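Local coordinates for Serine/threonine/tyrosine-interacting protein (Homo sapiens, PDB 2R0B) that is a catalytically inactive phosphatase that anchors MAPK1 and MAPK3 in the nucleus and binds the F-box of FBXW7, keeping it out of its SCF ubiquitin ligase, at residues A[41-46]-A[61-66]; A[37-42]-A[94-99]; A[71-76]-A[141-146]. One frame throughout, in Å; residues are numbered along the deposited sequence.

Contact 1. Residues A[41-46]-A[61-66]; sequences RQNIEA and VLDIAD
Arg-41 and Asp-63 form the last parallel beta bridge between strands 36-41 and 58-63, where the two strands leave the C-terminal edge of the sheet. Strand 58-63 is an outermost strand of the sheet. Two backbone bonds hold the bridge. Arg-41 N gives a nearly straight bond (169°) to Leu-62 O at 3.1 Å. Ile-64 N returns one to Arg-41 O at 3.0 Å, and its donor sits well above the carbonyl plane. The CA of Asp-63 also lies 3.1 Å from Arg-41 O, as a CH...O contact.

The Arg-41 side chain folds back over strand 58-63. Its CG stands between the backbone N and the carbonyl carbon (chi1 82°), and the chain bends again at chi2. This brings one face of the guanidinium over Val-61, with Val-61 CG1 3.4 Å from Arg-41 NE. Arg-41 NH2 bonds to Asn-43 OD1 at 3.0 Å, nearly in the guanidinium plane. The salt bridge from Arg-41 NH2 to Asp-63 OD1 is long, at 3.9 Å, and the two flat groups are turned 61° apart. Asn-43 ND2 adds a weak bond to Asp-63 OD2 at 2.8 Å. Asn-43 thus serves both charged groups with its amide.

Farther on, Gln-42 lies with its extended side chain beside Ala-65, and a water links its OE1, weakly, to Asp-66 N. Gln-42 N is bound by Glu-45 OE1 at 2.8 Å. Glu-45 also pairs with Arg-103. Leu-62 and Ile-64 turn to the other side, where both meet Phe-107 of helix 103-116. Such neighbouring parallel strands, opening into loops beside the phosphate-binding loop, are typical of the dual specificity phosphatase fold.

Contact 2. Residues A[37-42]-A[94-99]; sequences IICIRQ and LVHGNA. With SO4 (sulfate ion), chain B.
Strands 36-41 and 93-96 are parallel neighbours in the sheet of the dual specificity phosphatase domain, with 93-96 in its middle. Residues 96-103 match the HCX5R signature of the family's phosphate-binding loop. Gly-97 stands where active relatives carry the catalytic cysteine, consistent with the lack of activity. The loop still holds a sulfate, probably from the crystallisation liquor. The strand axes run 4.7 Å apart and only 3° from parallel. Ile-38 binds both ways: its N donates to Leu-94 O at 2.9 Å, and its O accepts from His-96 N in an almost linear bond. Ile-40 N donates to His-96 O.

A chi1 of 79° swings the His-96 ring across to strand 36-41. One ring face rests on Cys-39, whose CA is 4.0 Å from the ring centroid. Ile-37 CG2 comes to the ring edge, 3.6 Å from His-96 CD2. His-96 ND1 donates in the ring plane to a lone pair of Gly-97 O at 3.0 Å, which fixes the rotation of the ring. On the other sheet face, the Ile-38 and Val-95 side chains lie side by side, and Ile-40 slants over Val-95, with Ile-40 CD1 3.9 Å from Val-95 CG1.

Arg-103, Ser-104 and the backbone N atoms of Ile-101 and Ser-102 complete the sulfate site. Asn-98 N (2.8 Å) and Ala-99 N (3.1 Å) both donate to sulfate O3.

Contact 3. Residues A[71-76]-A[141-146]; sequences NIIRFF and VHQLQE. With SO4 (sulfate ion), chain C.
Gln-143 OE1 is gripped by two successive backbone N-H groups. Ile-72 N donates to Gln-143 OE1 at 2.8 Å. Ile-73 N donates to the same Gln-143 OE1 at 2.9 Å. Both donors lie in the plane of the amide carbonyl. The bond from Ile-72 uses a lone pair, while the one from Ile-73 is the straighter, at 164°. The Gln-143 chain is extended beyond CG, and this lets its amide span from helix 138-152 to the start of the 3-10 turn 73-75. Its NE2 is held as well, by Glu-70 O. With both ends bonded, the amide is fixed against flipping.

Asn-71 steadies the same turn from within. Its OD1 accepts from Arg-74 N at 2.8 Å, an Asx motif, and Arg-74 NE returns to Asn-71 O.

Van der Waals contacts flank the polar grip. Ile-73 points at the helix and crosses Glu-146 at about a right angle. Ile-73 CD1 lies 3.6 Å from the carboxylate carbon, Glu-146 CD. Its CG1 is anti to the backbone N (chi1 -171°), which carries CD1 to the Glu-146 side chain. Phe-76 meets the helix with the far end of its ring: Phe-76 CZ is 3.7 Å from Leu-144 CD2, and Gln-143 O lies at the ring edge, 3.9 Å from Phe-76 CE2. Ile-72 O and Ile-73 CA cover one face of that ring.

The turn leads straight into helix 76-88. Phe-76 makes edge-to-face contacts with Phe-107 of helix 103-116 and Tyr-147 of helix 138-152, while Leu-144 reaches Ala-110 and Tyr-120, so several helices meet here on one side of the sheet.

In the fold
Contact 2 is the buried one, near the centre of the chain. Contacts 1 and 3 are partly buried and lie farther out. Contacts 1 and 2 share Arg-41 and Gln-42 and use the two edges of strand 36-41, so three neighbouring strands are tied together. Glu-45 of contact 1 also bonds to Asn-98 of contact 2, at the sulfate loop. Contact 3 joins a turn to a helix. It touches contact 1 through Ile-64 against Ile-72, but does not touch contact 2. Contact 2 pairs three backbone bonds with apolar side chains, while contact 1 keeps one bridge and adds charged and amide groups at the strand ends. Contact 3 relies on one glutamine amide.

Contact 1. Residues A[41-46]-A[61-66]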
loop_
_atom_site.group_PDB
_atom_site.type_symbol
_atom_site.label_atom_id
_atom_site.label_comp_id
_atom_site.label_asym_id
_atom_site.label_seq_id
_atom_site.Cartn_x
_atom_site.Cartn_y
_atom_site.Cartn_z
ATOM N N ARG A 41 -2.949 -2.295 -9.302
ATOM C CA ARG A 41 -3.964 -1.988 -10.311
ATOM C C ARG A 41 -4.451 -3.279 -10.970
ATOM O O ARG A 41 -3.764 -4.304 -10.886
ATOM C CB ARG A 41 -3.385 -1.016 -11.352
ATOM C CG ARG A 41 -2.530 -1.617 -12.482
ATOM C CD ARG A 41 -1.305 -2.438 -12.061
ATOM N NE ARG A 41 -0.648 -2.984 -13.244
ATOM C CZ ARG A 41 -0.965 -4.133 -13.828
ATOM N NH1 ARG A 41 -0.317 -4.499 -14.933
ATOM N NH2 ARG A 41 -1.920 -4.916 -13.325
ATOM N N GLN A 42 -5.638 -3.234 -11.588
ATOM C CA GLN A 42 -6.112 -4.310 -12.467
ATOM C C GLN A 42 -5.419 -4.150 -13.794
ATOM O O GLN A 42 -5.029 -3.053 -14.162
ATOM C CB GLN A 42 -7.607 -4.157 -12.787
ATOM C CG GLN A 42 -8.584 -4.196 -11.659
ATOM C CD GLN A 42 -10.016 -4.171 -12.194
ATOM O OE1 GLN A 42 -10.680 -3.136 -12.178
ATOM N NE2 GLN A 42 -10.474 -5.309 -12.708
ATOM N N ASN A 43 -5.335 -5.222 -14.572
ATOM C CA ASN A 43 -4.719 -5.106 -15.877
ATOM C C ASN A 43 -5.425 -4.061 -16.756
ATOM O O ASN A 43 -4.766 -3.326 -17.495
ATOM C CB ASN A 43 -4.640 -6.466 -16.566
ATOM C CG ASN A 43 -3.681 -7.410 -15.868
ATOM O OD1 ASN A 43 -2.640 -6.994 -15.340
ATOM N ND2 ASN A 43 -4.036 -8.706 -15.852
ATOM N N ILE A 44 -6.753 -3.961 -16.621
ATOM C CA ILE A 44 -7.531 -2.980 -17.389
ATOM C C ILE A 44 -7.240 -1.524 -17.006
ATOM O O ILE A 44 -7.504 -0.630 -17.810
ATOM C CB ILE A 44 -9.082 -3.197 -17.348
ATOM C CG1 ILE A 44 -9.616 -3.158 -15.917
ATOM C CG2 ILE A 44 -9.471 -4.496 -18.066
ATOM C CD1 ILE A 44 -11.131 -3.097 -15.835
ATOM N N GLU A 45 -6.700 -1.310 -15.796
ATOM C CA GLU A 45 -6.220 0.002 -15.340
ATOM C C GLU A 45 -4.783 0.334 -15.742
ATOM O O GLU A 45 -4.302 1.430 -15.455
ATOM C CB GLU A 45 -6.336 0.123 -13.808
ATOM C CG GLU A 45 -7.770 0.160 -13.260
ATOM C CD GLU A 45 -7.827 0.020 -11.729
ATOM O OE1 GLU A 45 -7.105 -0.835 -11.208
ATOM O OE2 GLU A 45 -8.641 0.717 -11.057
ATOM N N ALA A 46 -4.076 -0.613 -16.365
ATOM C CA ALA A 46 -2.642 -0.441 -16.626
ATOM C C ALA A 46 -2.285 0.644 -17.672
ATOM O O ALA A 46 -1.133 1.064 -17.761
ATOM C CB ALA A 46 -1.970 -1.804 -16.944
ATOM N N VAL A 61 4.723 -4.459 -8.736
ATOM C CA VAL A 61 3.424 -4.261 -9.420
ATOM C C VAL A 61 2.507 -5.442 -9.135
ATOM O O VAL A 61 2.871 -6.596 -9.388
ATOM C CB VAL A 61 3.605 -4.072 -10.951
ATOM C CG1 VAL A 61 2.252 -3.957 -11.652
ATOM C CG2 VAL A 61 4.470 -2.869 -11.255
ATOM N N LEU A 62 1.315 -5.146 -8.615
ATOM C CA LEU A 62 0.373 -6.184 -8.194
ATOM C C LEU A 62 -0.916 -6.045 -8.977
ATOM O O LEU A 62 -1.630 -5.041 -8.860
ATOM C CB LEU A 62 0.064 -6.106 -6.685
ATOM C CG LEU A 62 1.216 -6.275 -5.694
ATOM C CD1 LEU A 62 0.756 -6.087 -4.241
ATOM C CD2 LEU A 62 1.946 -7.608 -5.853
ATOM N N ASP A 63 -1.189 -7.059 -9.780
ATOM C CA ASP A 63 -2.423 -7.127 -10.560
ATOM C C ASP A 63 -3.550 -7.606 -9.635
ATOM O O ASP A 63 -3.710 -8.811 -9.369
ATOM C CB ASP A 63 -2.187 -8.051 -11.755
ATOM C CG ASP A 63 -3.458 -8.418 -12.488
ATOM O OD1 ASP A 63 -4.452 -7.671 -12.386
ATOM O OD2 ASP A 63 -3.464 -9.463 -13.201
ATOM N N ILE A 64 -4.324 -6.646 -9.127
ATOM C CA ILE A 64 -5.366 -6.926 -8.119
ATOM C C ILE A 64 -6.628 -6.143 -8.456
ATOM O O ILE A 64 -6.542 -4.939 -8.712
ATOM C CB ILE A 64 -4.899 -6.488 -6.687
ATOM C CG1 ILE A 64 -3.708 -7.349 -6.224
ATOM C CG2 ILE A 64 -6.085 -6.564 -5.682
ATOM C CD1 ILE A 64 -3.028 -6.941 -4.954
ATOM N N ALA A 65 -7.782 -6.816 -8.464
ATOM C CA ALA A 65 -9.086 -6.144 -8.591
ATOM C C ALA A 65 -9.632 -5.692 -7.244
ATOM O O ALA A 65 -9.438 -6.378 -6.225
ATOM C CB ALA A 65 -10.074 -7.070 -9.248
ATOM N N ASP A 66 -10.316 -4.549 -7.227
ATOM C CA ASP A 66 -10.990 -4.083 -6.007
ATOM C C ASP A 66 -12.390 -4.674 -5.861
ATOM O O ASP A 66 -13.399 -4.029 -6.157
ATOM C CB ASP A 66 -11.034 -2.549 -5.924
ATOM C CG ASP A 66 -11.629 -2.055 -4.613
ATOM O OD1 ASP A 66 -11.519 -2.783 -3.604
ATOM O OD2 ASP A 66 -12.201 -0.941 -4.582
HETATM O O HOH W 1 -11.023 -2.782 -9.537
#

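Contact 2. Residues A[37-42]-A[94-99]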
loop_
_atom_site.group_PDB
_atom_site.type_symbol
_atom_site.label_atom_id
_atom_site.label_comp_id
_atom_site.label_asym_id
_atom_site.label_seq_id
_atom_site.Cartn_x
_atom_site.Cartn_y
_atom_site.Cartn_z
ATOM N N ILE A 37 8.246 1.618 -4.668
ATOM C CA ILE A 37 6.821 1.880 -4.889
ATOM C C ILE A 37 6.066 0.566 -5.135
ATOM O O ILE A 37 6.492 -0.249 -5.957
ATOM C CB ILE A 37 6.621 2.816 -6.109
ATOM C CG1 ILE A 37 7.361 4.149 -5.891
ATOM C CG2 ILE A 37 5.123 3.020 -6.410
ATOM C CD1 ILE A 37 7.309 5.096 -7.085
ATOM N N ILE A 38 5.018 0.321 -4.364
ATOM C CA ILE A 38 4.099 -0.796 -4.651
ATOM C C ILE A 38 2.980 -0.168 -5.485
ATOM O O ILE A 38 2.251 0.693 -5.007
ATOM C CB ILE A 38 3.542 -1.482 -3.388
ATOM C CG1 ILE A 38 4.674 -2.051 -2.533
ATOM C CG2 ILE A 38 2.578 -2.632 -3.795
ATOM C CD1 ILE A 38 4.203 -2.753 -1.256
ATOM N N CYS A 39 2.871 -0.603 -6.736
ATOM C CA CYS A 39 1.912 -0.029 -7.701
ATOM C C CYS A 39 0.812 -1.074 -7.947
ATOM O O CYS A 39 1.086 -2.115 -8.561
ATOM C CB CYS A 39 2.683 0.306 -8.986
ATOM S SG CYS A 39 1.666 0.629 -10.469
ATOM N N ILE A 40 -0.396 -0.838 -7.417
ATOM C CA ILE A 40 -1.463 -1.837 -7.427
ATOM C C ILE A 40 -2.544 -1.397 -8.414
ATOM O O ILE A 40 -3.014 -0.268 -8.341
ATOM C CB ILE A 40 -2.138 -1.982 -6.046
ATOM C CG1 ILE A 40 -1.143 -2.470 -4.985
ATOM C CG2 ILE A 40 -3.375 -2.925 -6.145
ATOM C CD1 ILE A 40 -1.494 -1.992 -3.560
ATOM N N ARG A 41 -2.949 -2.295 -9.302
ATOM C CA ARG A 41 -3.964 -1.988 -10.311
ATOM C C ARG A 41 -4.451 -3.279 -10.970
ATOM O O ARG A 41 -3.764 -4.304 -10.886
ATOM C CB ARG A 41 -3.385 -1.016 -11.352
ATOM C CG ARG A 41 -2.530 -1.617 -12.482
ATOM C CD ARG A 41 -1.305 -2.438 -12.061
ATOM N NE ARG A 41 -0.648 -2.984 -13.244
ATOM C CZ ARG A 41 -0.965 -4.133 -13.828
ATOM N NH1 ARG A 41 -0.317 -4.499 -14.933
ATOM N NH2 ARG A 41 -1.920 -4.916 -13.325
ATOM N N GLN A 42 -5.638 -3.234 -11.588
ATOM C CA GLN A 42 -6.112 -4.310 -12.467
ATOM C C GLN A 42 -5.419 -4.150 -13.794
ATOM O O GLN A 42 -5.029 -3.053 -14.162
ATOM C CB GLN A 42 -7.607 -4.157 -12.787
ATOM C CG GLN A 42 -8.584 -4.196 -11.659
ATOM C CD GLN A 42 -10.016 -4.171 -12.194
ATOM O OE1 GLN A 42 -10.680 -3.136 -12.178
ATOM N NE2 GLN A 42 -10.474 -5.309 -12.708
ATOM N N LEU A 94 6.288 4.100 -1.105
ATOM C CA LEU A 94 4.957 4.604 -1.422
ATOM C C LEU A 94 4.108 3.409 -1.863
ATOM O O LEU A 94 4.509 2.666 -2.768
ATOM C CB LEU A 94 5.010 5.651 -2.545
ATOM C CG LEU A 94 3.663 5.990 -3.217
ATOM C CD1 LEU A 94 2.633 6.554 -2.214
ATOM C CD2 LEU A 94 3.892 6.961 -4.386
ATOM N N VAL A 95 2.967 3.198 -1.210
ATOM C CA VAL A 95 1.993 2.202 -1.672
ATOM C C VAL A 95 0.817 2.954 -2.303
ATOM O O VAL A 95 0.202 3.800 -1.659
ATOM C CB VAL A 95 1.438 1.356 -0.519
ATOM C CG1 VAL A 95 0.459 0.297 -1.087
ATOM C CG2 VAL A 95 2.572 0.713 0.266
ATOM N N HIS A 96 0.515 2.662 -3.566
ATOM C CA HIS A 96 -0.582 3.341 -4.226
ATOM C C HIS A 96 -1.458 2.363 -4.988
ATOM O O HIS A 96 -0.995 1.293 -5.419
ATOM C CB HIS A 96 -0.088 4.513 -5.116
ATOM C CG HIS A 96 0.456 4.092 -6.448
ATOM N ND1 HIS A 96 -0.357 3.668 -7.485
ATOM C CD2 HIS A 96 1.730 4.027 -6.913
ATOM C CE1 HIS A 96 0.398 3.365 -8.527
ATOM N NE2 HIS A 96 1.661 3.580 -8.209
ATOM N N GLY A 97 -2.736 2.726 -5.114
ATOM C CA GLY A 97 -3.660 1.975 -5.931
ATOM C C GLY A 97 -4.167 2.920 -7.005
ATOM O O GLY A 97 -3.387 3.659 -7.618
ATOM N N ASN A 98 -5.478 2.898 -7.239
ATOM C CA ASN A 98 -6.121 3.890 -8.081
ATOM C C ASN A 98 -6.556 5.056 -7.188
ATOM O O ASN A 98 -5.984 6.154 -7.268
ATOM C CB ASN A 98 -7.299 3.230 -8.816
ATOM C CG ASN A 98 -8.064 4.185 -9.699
ATOM O OD1 ASN A 98 -8.007 5.402 -9.518
ATOM N ND2 ASN A 98 -8.830 3.630 -10.653
ATOM N N ALA A 99 -7.518 4.791 -6.306
ATOM C CA ALA A 99 -8.085 5.799 -5.419
ATOM C C ALA A 99 -7.345 5.915 -4.080
ATOM O O ALA A 99 -7.497 6.924 -3.405
ATOM C CB ALA A 99 -9.607 5.532 -5.161
HETATM S S SO4 B . -7.739 1.362 -4.444
HETATM O O1 SO4 B . -8.665 2.268 -3.765
HETATM O O2 SO4 B . -8.359 0.044 -4.401
HETATM O O3 SO4 B . -7.580 1.711 -5.853
HETATM O O4 SO4 B . -6.426 1.354 -3.802
#

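Contact 3. Residues A[71-76]-A[141-146]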
loop_
_atom_site.group_PDB
_atom_site.type_symbol
_atom_site.label_atom_id
_atom_site.label_comp_id
_atom_site.label_asym_id
_atom_site.label_seq_id
_atom_site.Cartn_x
_atom_site.Cartn_y
_atom_site.Cartn_z
ATOM N N ASN A 71 -8.456 -12.324 -4.150
ATOM C CA ASN A 71 -7.498 -12.777 -3.149
ATOM C C ASN A 71 -6.318 -11.821 -3.058
ATOM O O ASN A 71 -5.501 -11.712 -3.999
ATOM C CB ASN A 71 -7.012 -14.187 -3.511
ATOM C CG ASN A 71 -5.950 -14.741 -2.553
ATOM O OD1 ASN A 71 -5.258 -14.006 -1.833
ATOM N ND2 ASN A 71 -5.810 -16.070 -2.563
ATOM N N ILE A 72 -6.218 -11.125 -1.925
ATOM C CA ILE A 72 -5.016 -10.319 -1.633
ATOM C C ILE A 72 -4.142 -10.928 -0.531
ATOM O O ILE A 72 -2.969 -10.608 -0.445
ATOM C CB ILE A 72 -5.348 -8.854 -1.242
ATOM C CG1 ILE A 72 -6.168 -8.785 0.056
ATOM C CG2 ILE A 72 -6.020 -8.130 -2.411
ATOM C CD1 ILE A 72 -6.475 -7.318 0.508
ATOM N N ILE A 73 -4.700 -11.794 0.313
ATOM C CA ILE A 73 -3.887 -12.442 1.361
ATOM C C ILE A 73 -2.672 -13.188 0.789
ATOM O O ILE A 73 -1.604 -13.198 1.402
ATOM C CB ILE A 73 -4.753 -13.345 2.285
ATOM C CG1 ILE A 73 -3.943 -13.836 3.485
ATOM C CG2 ILE A 73 -5.381 -14.494 1.488
ATOM C CD1 ILE A 73 -4.774 -14.623 4.512
ATOM N N ARG A 74 -2.823 -13.775 -0.406
ATOM C CA ARG A 74 -1.687 -14.435 -1.059
ATOM C C ARG A 74 -0.433 -13.543 -1.199
ATOM O O ARG A 74 0.686 -14.067 -1.290
ATOM C CB ARG A 74 -2.094 -14.992 -2.432
ATOM C CG ARG A 74 -2.518 -13.904 -3.426
ATOM C CD ARG A 74 -3.061 -14.476 -4.701
ATOM N NE ARG A 74 -3.789 -13.463 -5.451
ATOM C CZ ARG A 74 -3.764 -13.333 -6.777
ATOM N NH1 ARG A 74 -3.036 -14.143 -7.533
ATOM N NH2 ARG A 74 -4.467 -12.371 -7.353
ATOM N N PHE A 75 -0.624 -12.218 -1.214
ATOM C CA PHE A 75 0.495 -11.287 -1.440
ATOM C C PHE A 75 0.982 -10.581 -0.158
ATOM O O PHE A 75 2.024 -9.883 -0.203
ATOM C CB PHE A 75 0.152 -10.208 -2.499
ATOM C CG PHE A 75 0.023 -10.734 -3.918
ATOM C CD1 PHE A 75 1.062 -11.440 -4.517
ATOM C CD2 PHE A 75 -1.134 -10.492 -4.658
ATOM C CE1 PHE A 75 0.916 -11.934 -5.823
ATOM C CE2 PHE A 75 -1.281 -10.960 -5.959
ATOM C CZ PHE A 75 -0.252 -11.676 -6.548
ATOM N N PHE A 76 0.300 -10.778 0.976
ATOM C CA PHE A 76 0.752 -10.135 2.213
ATOM C C PHE A 76 2.220 -10.444 2.590
ATOM O O PHE A 76 2.941 -9.537 2.936
ATOM C CB PHE A 76 -0.211 -10.390 3.389
ATOM C CG PHE A 76 -1.570 -9.730 3.219
ATOM C CD1 PHE A 76 -1.735 -8.636 2.375
ATOM C CD2 PHE A 76 -2.665 -10.177 3.937
ATOM C CE1 PHE A 76 -3.008 -8.022 2.226
ATOM C CE2 PHE A 76 -3.928 -9.576 3.795
ATOM C CZ PHE A 76 -4.093 -8.496 2.954
ATOM N N VAL A 141 -11.327 -6.983 4.444
ATOM C CA VAL A 141 -11.303 -6.943 5.908
ATOM C C VAL A 141 -11.210 -8.357 6.485
ATOM O O VAL A 141 -10.353 -8.643 7.330
ATOM C CB VAL A 141 -12.500 -6.208 6.481
ATOM C CG1 VAL A 141 -12.481 -6.291 8.029
ATOM C CG2 VAL A 141 -12.498 -4.764 6.015
ATOM N N HIS A 142 -12.078 -9.243 6.007
ATOM C CA HIS A 142 -11.968 -10.648 6.371
ATOM C C HIS A 142 -10.570 -11.218 6.114
ATOM O O HIS A 142 -10.059 -11.977 6.948
ATOM C CB HIS A 142 -13.035 -11.476 5.656
ATOM C CG HIS A 142 -14.402 -11.307 6.231
ATOM N ND1 HIS A 142 -15.030 -12.295 6.963
ATOM C CD2 HIS A 142 -15.242 -10.248 6.229
ATOM C CE1 HIS A 142 -16.217 -11.864 7.353
ATOM N NE2 HIS A 142 -16.368 -10.620 6.927
ATOM N N GLN A 143 -9.967 -10.882 4.966
ATOM C CA GLN A 143 -8.644 -11.452 4.641
ATOM C C GLN A 143 -7.542 -10.905 5.546
ATOM O O GLN A 143 -6.585 -11.623 5.864
ATOM C CB GLN A 143 -8.278 -11.250 3.173
ATOM C CG GLN A 143 -9.092 -12.116 2.239
ATOM C CD GLN A 143 -8.796 -11.845 0.796
ATOM O OE1 GLN A 143 -7.638 -11.936 0.340
ATOM N NE2 GLN A 143 -9.846 -11.533 0.047
ATOM N N LEU A 144 -7.699 -9.650 5.974
ATOM C CA LEU A 144 -6.781 -9.062 6.957
ATOM C C LEU A 144 -6.816 -9.830 8.286
ATOM O O LEU A 144 -5.777 -10.176 8.852
ATOM C CB LEU A 144 -7.136 -7.592 7.156
ATOM C CG LEU A 144 -6.624 -6.803 5.948
ATOM C CD1 LEU A 144 -7.312 -5.439 5.864
ATOM C CD2 LEU A 144 -5.081 -6.657 6.003
ATOM N N GLN A 145 -8.028 -10.084 8.770
ATOM C CA GLN A 145 -8.259 -10.892 9.970
ATOM C C GLN A 145 -7.743 -12.331 9.837
ATOM O O GLN A 145 -7.167 -12.906 10.783
ATOM C CB GLN A 145 -9.759 -10.818 10.311
ATOM C CG GLN A 145 -10.209 -9.366 10.583
ATOM C CD GLN A 145 -11.725 -9.204 10.631
ATOM O OE1 GLN A 145 -12.450 -9.736 9.788
ATOM N NE2 GLN A 145 -12.210 -8.459 11.624
ATOM N N GLU A 146 -7.917 -12.893 8.648
ATOM C CA GLU A 146 -7.515 -14.255 8.351
ATOM C C GLU A 146 -5.984 -14.373 8.411
ATOM O O GLU A 146 -5.466 -15.372 8.878
ATOM C CB GLU A 146 -8.061 -14.647 6.968
ATOM C CG GLU A 146 -7.694 -16.043 6.440
ATOM C CD GLU A 146 -7.995 -16.201 4.962
ATOM O OE1 GLU A 146 -8.565 -15.297 4.353
ATOM O OE2 GLU A 146 -7.625 -17.250 4.376
HETATM S S SO4 C . -10.926 -7.237 15.046
HETATM O O1 SO4 C . -10.453 -7.868 16.294
HETATM O O2 SO4 C . -10.370 -8.088 13.999
HETATM O O3 SO4 C . -12.378 -7.206 15.048
HETATM O O4 SO4 C . -10.374 -5.891 15.024
#